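PDB 6PXA: chloramphenicol acetyltransferase from Aliivibrio fischeri, which probably transfers the acetyl group of acetyl-CoA to the 3-hydroxyl of chloramphenicol, as a trimeric acyltransferase of the hexapeptide repeat family. Local coordinates for residues Gly82-Met87 and Glu133-Pro138; Ala88-His93 and Asp114-Ala119. All coordinates share one frame; numbering follows the deposited sequence.

Interaction 1 of 2, residues Gly82-Met87 and Glu133-Pro138; sequences GATFMM and EAMIMP
T84 and F85 pair with M135 and I136 as neighbouring parallel rungs of the left-handed beta-helix that the hexapeptide repeat family builds. Three backbone bonds alternate across the rungs: T84 N gives to A134 O, I136 N to T84 O at 2.7 Å, and M86 N to I136 O at 2.9 Å. Side chains in register stack in ladders. On one face of the sheet F85 lies alongside I136 and points the same way; its CD1 lies 3.7 Å from I136 CB, the ring standing oblique to it, and I136 CG1 packs next to CE1. V124 and I130 extend this interior layer. On the other face T84 CB lies beside M135 CG at 4.0 Å. In M135, CG anti to the backbone N (chi1 -155°) sends SD out from the sheet, where it crosses the bent M86 chain 3.8 Å from M86 CG. This face looks toward the second subunit, where S132 packs on M86 and E133 on M135. Farther along, the ring of P138 sits against the M86 backbone, with CG 3.4 Å from M86 O. At the end of the ladder a water sits 2.6 Å from M86 O and 2.9 Å from I136 O.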
ATOM      1  N   GLY B  82       2.757  -9.681  -3.443  1.00 37.23           N
ATOM      2  CA  GLY B  82       3.128  -8.307  -3.183  1.00 40.75           C
ATOM      3  C   GLY B  82       3.805  -8.042  -1.857  1.00 37.74           C
ATOM      4  O   GLY B  82       4.129  -6.884  -1.573  1.00 34.06           O
ATOM      5  N   ALA B  83       4.018  -9.054  -1.028  1.00 33.10           N
ATOM      6  CA  ALA B  83       4.829  -8.849   0.160  1.00 40.15           C
ATOM      7  C   ALA B  83       6.222  -8.355  -0.244  1.00 36.37           C
ATOM      8  O   ALA B  83       6.755  -8.725  -1.293  1.00 36.66           O
ATOM      9  CB  ALA B  83       4.906 -10.143   0.974  1.00 40.73           C
ATOM     10  N   THR B  84       6.774  -7.444   0.544  1.00 37.11           N
ATOM     11  CA  THR B  84       7.969  -6.709   0.146  1.00 34.97           C
ATOM     12  C   THR B  84       8.990  -6.725   1.272  1.00 33.41           C
ATOM     13  O   THR B  84       8.658  -6.420   2.430  1.00 33.37           O
ATOM     14  CB  THR B  84       7.622  -5.261  -0.238  1.00 39.34           C
ATOM     15  OG1 THR B  84       6.766  -5.271  -1.391  1.00 40.24           O
ATOM     16  CG2 THR B  84       8.883  -4.494  -0.587  1.00 53.17           C
ATOM     17  N   PHE B  85      10.222  -7.105   0.929  1.00 35.61           N
ATOM     18  CA  PHE B  85      11.382  -7.020   1.815  1.00 34.24           C
ATOM     19  C   PHE B  85      12.264  -5.866   1.356  1.00 30.12           C
ATOM     20  O   PHE B  85      12.837  -5.896   0.258  1.00 32.08           O
ATOM     21  CB  PHE B  85      12.150  -8.338   1.824  1.00 34.71           C
ATOM     22  CG  PHE B  85      11.304  -9.496   2.279  1.00 36.17           C
ATOM     23  CD1 PHE B  85      11.155  -9.769   3.632  1.00 33.82           C
ATOM     24  CD2 PHE B  85      10.624 -10.276   1.355  1.00 37.87           C
ATOM     25  CE1 PHE B  85      10.356 -10.821   4.052  1.00 36.94           C
ATOM     26  CE2 PHE B  85       9.818 -11.326   1.764  1.00 41.15           C
ATOM     27  CZ  PHE B  85       9.694 -11.599   3.130  1.00 40.55           C
ATOM     28  N   MET B  86      12.362  -4.843   2.182  1.00 28.53           N
ATOM     29  CA  MET B  86      13.181  -3.690   1.824  1.00 31.12           C
ATOM     30  C   MET B  86      14.609  -3.925   2.296  1.00 33.65           C
ATOM     31  O   MET B  86      14.847  -4.080   3.497  1.00 32.53           O
ATOM     32  CB  MET B  86      12.605  -2.419   2.433  1.00 32.27           C
ATOM     33  CG  MET B  86      11.171  -2.120   1.914  1.00 34.56           C
ATOM     34  SD  MET B  86      11.047  -1.591   0.221  1.00 38.81           S
ATOM     35  CE  MET B  86      11.509   0.137   0.428  1.00 40.55           C
ATOM     36  N   MET B  87      15.554  -3.968   1.355  1.00 32.93           N
ATOM     37  CA  MET B  87      16.936  -4.207   1.725  1.00 32.02           C
ATOM     38  C   MET B  87      17.699  -2.897   1.577  1.00 39.76           C
ATOM     39  O   MET B  87      17.092  -1.839   1.383  1.00 38.00           O
ATOM     40  CB  MET B  87      17.500  -5.357   0.900  1.00 34.57           C
ATOM     41  CG  MET B  87      16.709  -6.695   1.058  1.00 34.64           C
ATOM     42  SD  MET B  87      16.460  -7.209   2.776  1.00 36.94           S
ATOM     43  CE  MET B  87      18.138  -7.755   3.209  1.00 32.99           C
ATOM     44  N   GLU B 133       0.986  -7.821   0.462  1.00 35.77           N
ATOM     45  CA  GLU B 133       1.369  -6.409   0.430  1.00 33.72           C
ATOM     46  C   GLU B 133       1.874  -5.910   1.777  1.00 35.69           C
ATOM     47  O   GLU B 133       1.987  -4.687   2.007  1.00 33.00           O
ATOM     48  CB  GLU B 133       0.183  -5.550  -0.087  1.00 30.41           C
ATOM     49  CG  GLU B 133      -0.075  -5.798  -1.564  1.00 33.52           C
ATOM     50  CD  GLU B 133      -1.120  -4.873  -2.182  1.00 37.85           C
ATOM     51  OE1 GLU B 133      -1.656  -5.273  -3.215  1.00 43.26           O
ATOM     52  OE2 GLU B 133      -1.380  -3.768  -1.661  1.00 37.88           O
ATOM     53  N   ALA B 134       2.259  -6.823   2.664  1.00 34.40           N
ATOM     54  CA  ALA B 134       2.981  -6.398   3.843  1.00 34.54           C
ATOM     55  C   ALA B 134       4.350  -5.902   3.399  1.00 34.17           C
ATOM     56  O   ALA B 134       4.870  -6.304   2.350  1.00 32.63           O
ATOM     57  CB  ALA B 134       3.121  -7.544   4.857  1.00 36.19           C
ATOM     58  N   MET B 135       4.889  -4.951   4.145  1.00 33.75           N
ATOM     59  CA  MET B 135       6.217  -4.423   3.872  1.00 38.99           C
ATOM     60  C   MET B 135       7.101  -4.614   5.090  1.00 34.13           C
ATOM     61  O   MET B 135       6.794  -4.091   6.170  1.00 38.85           O
ATOM     62  CB  MET B 135       6.170  -2.952   3.484  1.00 41.78           C
ATOM     63  CG  MET B 135       7.377  -2.563   2.649  1.00 46.97           C
ATOM     64  SD  MET B 135       7.602  -0.781   2.450  1.00 46.99           S
ATOM     65  CE  MET B 135       6.924  -0.592   0.794  1.00 49.51           C
ATOM     66  N   ILE B 136       8.214  -5.316   4.889  1.00 35.78           N
ATOM     67  CA  ILE B 136       9.180  -5.680   5.929  1.00 33.45           C
ATOM     68  C   ILE B 136      10.400  -4.763   5.788  1.00 29.87           C
ATOM     69  O   ILE B 136      11.124  -4.829   4.787  1.00 31.89           O
ATOM     70  CB  ILE B 136       9.599  -7.149   5.801  1.00 35.91           C
ATOM     71  CG1 ILE B 136       8.381  -8.063   5.717  1.00 35.66           C
ATOM     72  CG2 ILE B 136      10.443  -7.562   6.979  1.00 41.22           C
ATOM     73  CD1 ILE B 136       7.525  -7.981   6.944  1.00 36.79           C
ATOM     74  N   MET B 137      10.624  -3.901   6.772  1.00 27.44           N
ATOM     75  CA  MET B 137      11.669  -2.885   6.669  1.00 33.16           C
ATOM     76  C   MET B 137      13.032  -3.468   7.052  1.00 31.72           C
ATOM     77  O   MET B 137      13.111  -4.571   7.599  1.00 35.52           O
ATOM     78  CB  MET B 137      11.298  -1.687   7.540  1.00 30.74           C
ATOM     79  CG  MET B 137       9.971  -0.990   7.158  1.00 37.75           C
ATOM     80  SD  MET B 137       9.966  -0.230   5.552  1.00 44.19           S
ATOM     81  CE  MET B 137       9.659  -1.565   4.575  1.00 35.75           C
ATOM     82  N   PRO B 138      14.141  -2.760   6.748  1.00 35.92           N
ATOM     83  CA  PRO B 138      15.475  -3.364   6.948  1.00 33.09           C
ATOM     84  C   PRO B 138      15.757  -3.711   8.396  1.00 36.04           C
ATOM     85  O   PRO B 138      15.330  -3.020   9.322  1.00 37.99           O
ATOM     86  CB  PRO B 138      16.445  -2.281   6.454  1.00 36.26           C
ATOM     87  CG  PRO B 138      15.595  -1.405   5.490  1.00 32.38           C
ATOM     88  CD  PRO B 138      14.224  -1.427   6.107  1.00 35.70           C
TER
HETATM   89  O   HOH W   1      13.760  -6.117   4.758  1.00 32.78           O

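Interaction 2 of 2, residues Ala88-His93 and Asp114-Ala119; sequences AGNQGH and DGFQRA. With TCH (taurocholic acid), chain R.
N90 reaches across to the 114-119 segment and grips its backbone with both ends of its amide. ND2 donates to G115 O at 2.9 Å, and that oxygen lies close to the plane of the N90 amide. OD1 accepts from Q117 N at 3.0 Å, the N-H pointing nearly straight at it (166°). A second donor, G92 N, meets the same oxygen from the opposite face of the amide, also at 3.0 Å, and closes an Asx turn. Between these bonds runs F116, whose ring turns an edge to the 88-93 loop: CE1 lies 3.3 Å from A88 O, and G92 N and Q91 N are also near the ring plane. F116 CB also touches taurocholic acid at C6, 3.9 Å away, while Q91 O approaches C15 of the steroid at 3.3 Å.

The next shell fixes these groups. With chi1 at 67°, CG of N90 sits between its own backbone N and carbonyl carbon, which brings OD1 within reach of G92 N and Q117 N, on opposite faces of the amide. Two overlapping beta turns, type II' from A88 to Q91 and type I' from N90 to H93, shape the loop. D114 OD1 accepts from F116 N in another Asx turn, and a water links G92 O to G115 N. Beyond them, H93 stacks on W129 of the second subunit. With two N-H groups on OD1 and a carbonyl on ND2, the N90 amide has its orientation fixed, and one neutral side chain thereby ties together two irregular loops beside the bound steroid.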
ATOM      1  N   ALA B  88      19.034  -2.974   1.709  1.00 41.53           N
ATOM      2  CA  ALA B  88      19.963  -1.851   1.537  1.00 37.04           C
ATOM      3  C   ALA B  88      19.857  -0.805   2.642  1.00 36.70           C
ATOM      4  O   ALA B  88      20.215   0.362   2.429  1.00 42.65           O
ATOM      5  CB  ALA B  88      19.803  -1.178   0.166  1.00 39.40           C
ATOM      6  N   GLY B  89      19.417  -1.200   3.832  1.00 35.17           N
ATOM      7  CA  GLY B  89      19.510  -0.303   4.981  1.00 36.58           C
ATOM      8  C   GLY B  89      18.899   1.054   4.732  1.00 36.76           C
ATOM      9  O   GLY B  89      17.785   1.177   4.205  1.00 39.78           O
ATOM     10  N   ASN B  90      19.623   2.104   5.099  1.00 38.50           N
ATOM     11  CA  ASN B  90      19.110   3.456   4.907  1.00 36.46           C
ATOM     12  C   ASN B  90      19.278   3.961   3.484  1.00 37.82           C
ATOM     13  O   ASN B  90      18.993   5.135   3.235  1.00 41.99           O
ATOM     14  CB  ASN B  90      19.798   4.427   5.876  1.00 44.05           C
ATOM     15  CG  ASN B  90      21.301   4.614   5.584  1.00 44.92           C
ATOM     16  OD1 ASN B  90      21.885   3.934   4.739  1.00 40.27           O
ATOM     17  ND2 ASN B  90      21.919   5.552   6.296  1.00 44.42           N
ATOM     18  N   GLN B  91      19.765   3.127   2.562  1.00 35.22           N
ATOM     19  CA  GLN B  91      20.009   3.535   1.173  1.00 39.37           C
ATOM     20  C   GLN B  91      20.754   4.873   1.073  1.00 46.71           C
ATOM     21  O   GLN B  91      20.526   5.652   0.147  1.00 40.91           O
ATOM     22  CB  GLN B  91      18.698   3.592   0.390  1.00 41.94           C
ATOM     23  CG  GLN B  91      17.982   2.263   0.317  1.00 38.96           C
ATOM     24  CD  GLN B  91      16.693   2.325  -0.512  1.00 52.04           C
ATOM     25  OE1 GLN B  91      16.533   3.188  -1.383  1.00 58.94           O
ATOM     26  NE2 GLN B  91      15.778   1.402  -0.243  1.00 43.96           N
ATOM     27  N   GLY B  92      21.667   5.138   2.012  1.00 45.70           N
ATOM     28  CA  GLY B  92      22.506   6.324   1.979  1.00 39.92           C
ATOM     29  C   GLY B  92      21.918   7.585   2.583  1.00 42.43           C
ATOM     30  O   GLY B  92      22.596   8.622   2.572  1.00 40.75           O
ATOM     31  N   HIS B  93      20.689   7.533   3.109  1.00 42.04           N
ATOM     32  CA  HIS B  93      20.009   8.693   3.684  1.00 37.22           C
ATOM     33  C   HIS B  93      20.225   8.697   5.188  1.00 37.63           C
ATOM     34  O   HIS B  93      19.757   7.779   5.876  1.00 39.38           O
ATOM     35  CB  HIS B  93      18.495   8.654   3.386  1.00 34.10           C
ATOM     36  CG  HIS B  93      18.163   8.559   1.932  1.00 35.36           C
ATOM     37  ND1 HIS B  93      18.154   9.657   1.100  1.00 38.69           N
ATOM     38  CD2 HIS B  93      17.832   7.499   1.160  1.00 38.89           C
ATOM     39  CE1 HIS B  93      17.837   9.274  -0.127  1.00 38.18           C
ATOM     40  NE2 HIS B  93      17.641   7.968  -0.116  1.00 38.68           N
ATOM     41  N   ASP B 114      29.928   9.306   2.111  1.00 48.54           N
ATOM     42  CA  ASP B 114      28.957   8.231   1.937  1.00 43.03           C
ATOM     43  C   ASP B 114      28.214   7.990   3.249  1.00 42.66           C
ATOM     44  O   ASP B 114      28.839   7.633   4.251  1.00 39.71           O
ATOM     45  CB  ASP B 114      29.712   6.974   1.490  1.00 48.25           C
ATOM     46  CG  ASP B 114      28.821   5.761   1.313  1.00 52.98           C
ATOM     47  OD1 ASP B 114      27.584   5.906   1.266  1.00 49.77           O
ATOM     48  OD2 ASP B 114      29.378   4.641   1.229  1.00 54.18           O
ATOM     49  N   GLY B 115      26.885   8.169   3.247  1.00 40.58           N
ATOM     50  CA  GLY B 115      26.079   7.945   4.430  1.00 40.08           C
ATOM     51  C   GLY B 115      25.432   6.577   4.525  1.00 39.04           C
ATOM     52  O   GLY B 115      24.595   6.361   5.409  1.00 39.28           O
ATOM     53  N   PHE B 116      25.759   5.657   3.628  1.00 39.27           N
ATOM     54  CA  PHE B 116      25.223   4.308   3.740  1.00 42.11           C
ATOM     55  C   PHE B 116      25.569   3.694   5.088  1.00 41.19           C
ATOM     56  O   PHE B 116      26.740   3.669   5.499  1.00 40.42           O
ATOM     57  CB  PHE B 116      25.766   3.406   2.630  1.00 42.87           C
ATOM     58  CG  PHE B 116      25.287   1.973   2.744  1.00 39.40           C
ATOM     59  CD1 PHE B 116      23.963   1.663   2.536  1.00 41.11           C
ATOM     60  CD2 PHE B 116      26.164   0.953   3.107  1.00 42.81           C
ATOM     61  CE1 PHE B 116      23.514   0.363   2.663  1.00 44.66           C
ATOM     62  CE2 PHE B 116      25.722  -0.350   3.228  1.00 45.38           C
ATOM     63  CZ  PHE B 116      24.405  -0.648   2.993  1.00 45.51           C
ATOM     64  N   GLN B 117      24.556   3.137   5.739  1.00 41.12           N
ATOM     65  CA  GLN B 117      24.709   2.368   6.963  1.00 43.28           C
ATOM     66  C   GLN B 117      23.930   1.067   6.841  1.00 39.15           C
ATOM     67  O   GLN B 117      22.757   1.075   6.471  1.00 36.60           O
ATOM     68  CB  GLN B 117      24.213   3.149   8.176  1.00 46.35           C
ATOM     69  CG  GLN B 117      25.186   4.227   8.629  1.00 52.49           C
ATOM     70  CD  GLN B 117      24.712   4.897   9.892  1.00 55.91           C
ATOM     71  OE1 GLN B 117      25.398   4.877  10.903  1.00 59.52           O
ATOM     72  NE2 GLN B 117      23.517   5.473   9.850  1.00 55.07           N
ATOM     73  N   ARG B 118      24.593  -0.048   7.130  1.00 38.15           N
ATOM     74  CA  ARG B 118      23.901  -1.320   7.191  1.00 36.96           C
ATOM     75  C   ARG B 118      22.905  -1.318   8.344  1.00 39.98           C
ATOM     76  O   ARG B 118      23.106  -0.665   9.373  1.00 42.09           O
ATOM     77  CB  ARG B 118      24.906  -2.466   7.351  1.00 39.08           C
ATOM     78  CG  ARG B 118      25.681  -2.742   6.083  1.00 40.54           C
ATOM     79  CD  ARG B 118      26.745  -3.751   6.295  1.00 49.26           C
ATOM     80  NE  ARG B 118      26.266  -5.105   6.589  1.00 43.44           N
ATOM     81  CZ  ARG B 118      27.123  -6.093   6.855  1.00 45.92           C
ATOM     82  NH1 ARG B 118      28.414  -5.827   6.849  1.00 44.08           N
ATOM     83  NH2 ARG B 118      26.719  -7.321   7.128  1.00 49.89           N
ATOM     84  N   ALA B 119      21.812  -2.052   8.153  1.00 37.80           N
ATOM     85  CA  ALA B 119      20.820  -2.223   9.194  1.00 35.59           C
ATOM     86  C   ALA B 119      20.882  -3.603   9.816  1.00 34.86           C
ATOM     87  O   ALA B 119      20.170  -3.863  10.792  1.00 39.53           O
ATOM     88  CB  ALA B 119      19.415  -1.980   8.631  1.00 34.61           C
TER
HETATM   89  C1  TCH R 301      23.596   0.824  -3.439  1.00 52.48           C
HETATM   90  C2  TCH R 301      24.885   1.115  -4.316  1.00 50.57           C
HETATM   91  C3  TCH R 301      26.063   1.591  -3.427  1.00 53.26           C
HETATM   92  O3  TCH R 301      27.123   1.947  -4.236  1.00 60.54           O
HETATM   93  C4  TCH R 301      25.670   2.811  -2.512  1.00 47.03           C
HETATM   94  C5  TCH R 301      24.399   2.531  -1.672  1.00 51.13           C
HETATM   95  C6  TCH R 301      23.998   3.777  -0.840  1.00 56.27           C
HETATM   96  C7  TCH R 301      23.365   4.959  -1.695  1.00 53.04           C
HETATM   97  O7  TCH R 301      24.338   5.608  -2.436  1.00 50.01           O
HETATM   98  C8  TCH R 301      22.249   4.466  -2.642  1.00 52.58           C
HETATM   99  C9  TCH R 301      22.782   3.238  -3.486  1.00 54.88           C
HETATM  100  C10 TCH R 301      23.227   2.057  -2.593  1.00 53.99           C
HETATM  101  C11 TCH R 301      21.710   2.849  -4.526  1.00 55.47           C
HETATM  102  C12 TCH R 301      21.195   3.929  -5.330  1.00 56.82           C
HETATM  103  O12 TCH R 301      22.118   4.342  -6.322  1.00 51.44           O
HETATM  104  C13 TCH R 301      20.799   5.265  -4.460  1.00 57.07           C
HETATM  105  C14 TCH R 301      21.831   5.605  -3.652  1.00 53.70           C
HETATM  106  C15 TCH R 301      21.280   6.894  -2.866  1.00 52.03           C
HETATM  107  C16 TCH R 301      20.639   7.645  -3.936  1.00 54.24           C
HETATM  108  C17 TCH R 301      20.552   6.713  -5.157  1.00 55.26           C
HETATM  109  C18 TCH R 301      19.527   4.940  -3.658  1.00 58.53           C
HETATM  110  C19 TCH R 301      22.091   1.620  -1.674  1.00 53.20           C
HETATM  111  O1S TCH R 301      23.808  15.183  -6.416  1.00 42.21           O
HETATM  112  C20 TCH R 301      19.268   6.892  -5.825  1.00 51.80           C
HETATM  113  C21 TCH R 301      19.002   5.920  -7.015  1.00 44.62           C
HETATM  114  C22 TCH R 301      19.308   8.351  -6.367  1.00 45.04           C
HETATM  115  C23 TCH R 301      20.218   8.544  -7.580  1.00 41.84           C
HETATM  116  C24 TCH R 301      20.222  10.026  -7.914  1.00 45.49           C
HETATM  117  N24 TCH R 301      21.248  10.872  -7.351  1.00 46.92           N
HETATM  118  O24 TCH R 301      19.387  10.503  -8.611  1.00 47.04           O
HETATM  119  C25 TCH R 301      21.225  12.282  -7.667  1.00 45.04           C
HETATM  120  C26 TCH R 301      22.091  13.005  -6.647  1.00 52.70           C
HETATM  121  S26 TCH R 301      22.820  14.423  -7.487  1.00 51.22           S
HETATM  122  O2S TCH R 301      23.536  13.845  -8.856  1.00 48.04           O
HETATM  123  O3S TCH R 301      21.624  15.500  -7.864  1.00 50.29           O
HETATM  124  O   HOH W   2      24.897   8.983   1.204  1.00 39.38           O

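How the interactions relate
Interaction 1 belongs to the beta-helix and interaction 2 to the loop that leaves it: segment 82-87, which carries strand 84-86, continues directly into 88-93, and 114-119 leads back toward strand 122-124, so both segments of interaction 2 fall between those of interaction 1 in sequence. Their centres are about 17 Å apart, yet they meet at P138, whose CG is 3.6 Å from G89 O and whose CB is 3.7 Å from A119 CB. Interaction 2 lines the taurocholic acid pocket with Q91, G92 and F116, whereas the M87 side chain of interaction 1 stays about 9 Å from the ligand. Both contacts touch the second subunit, which also hydrogen-bonds the ligand through L11 O.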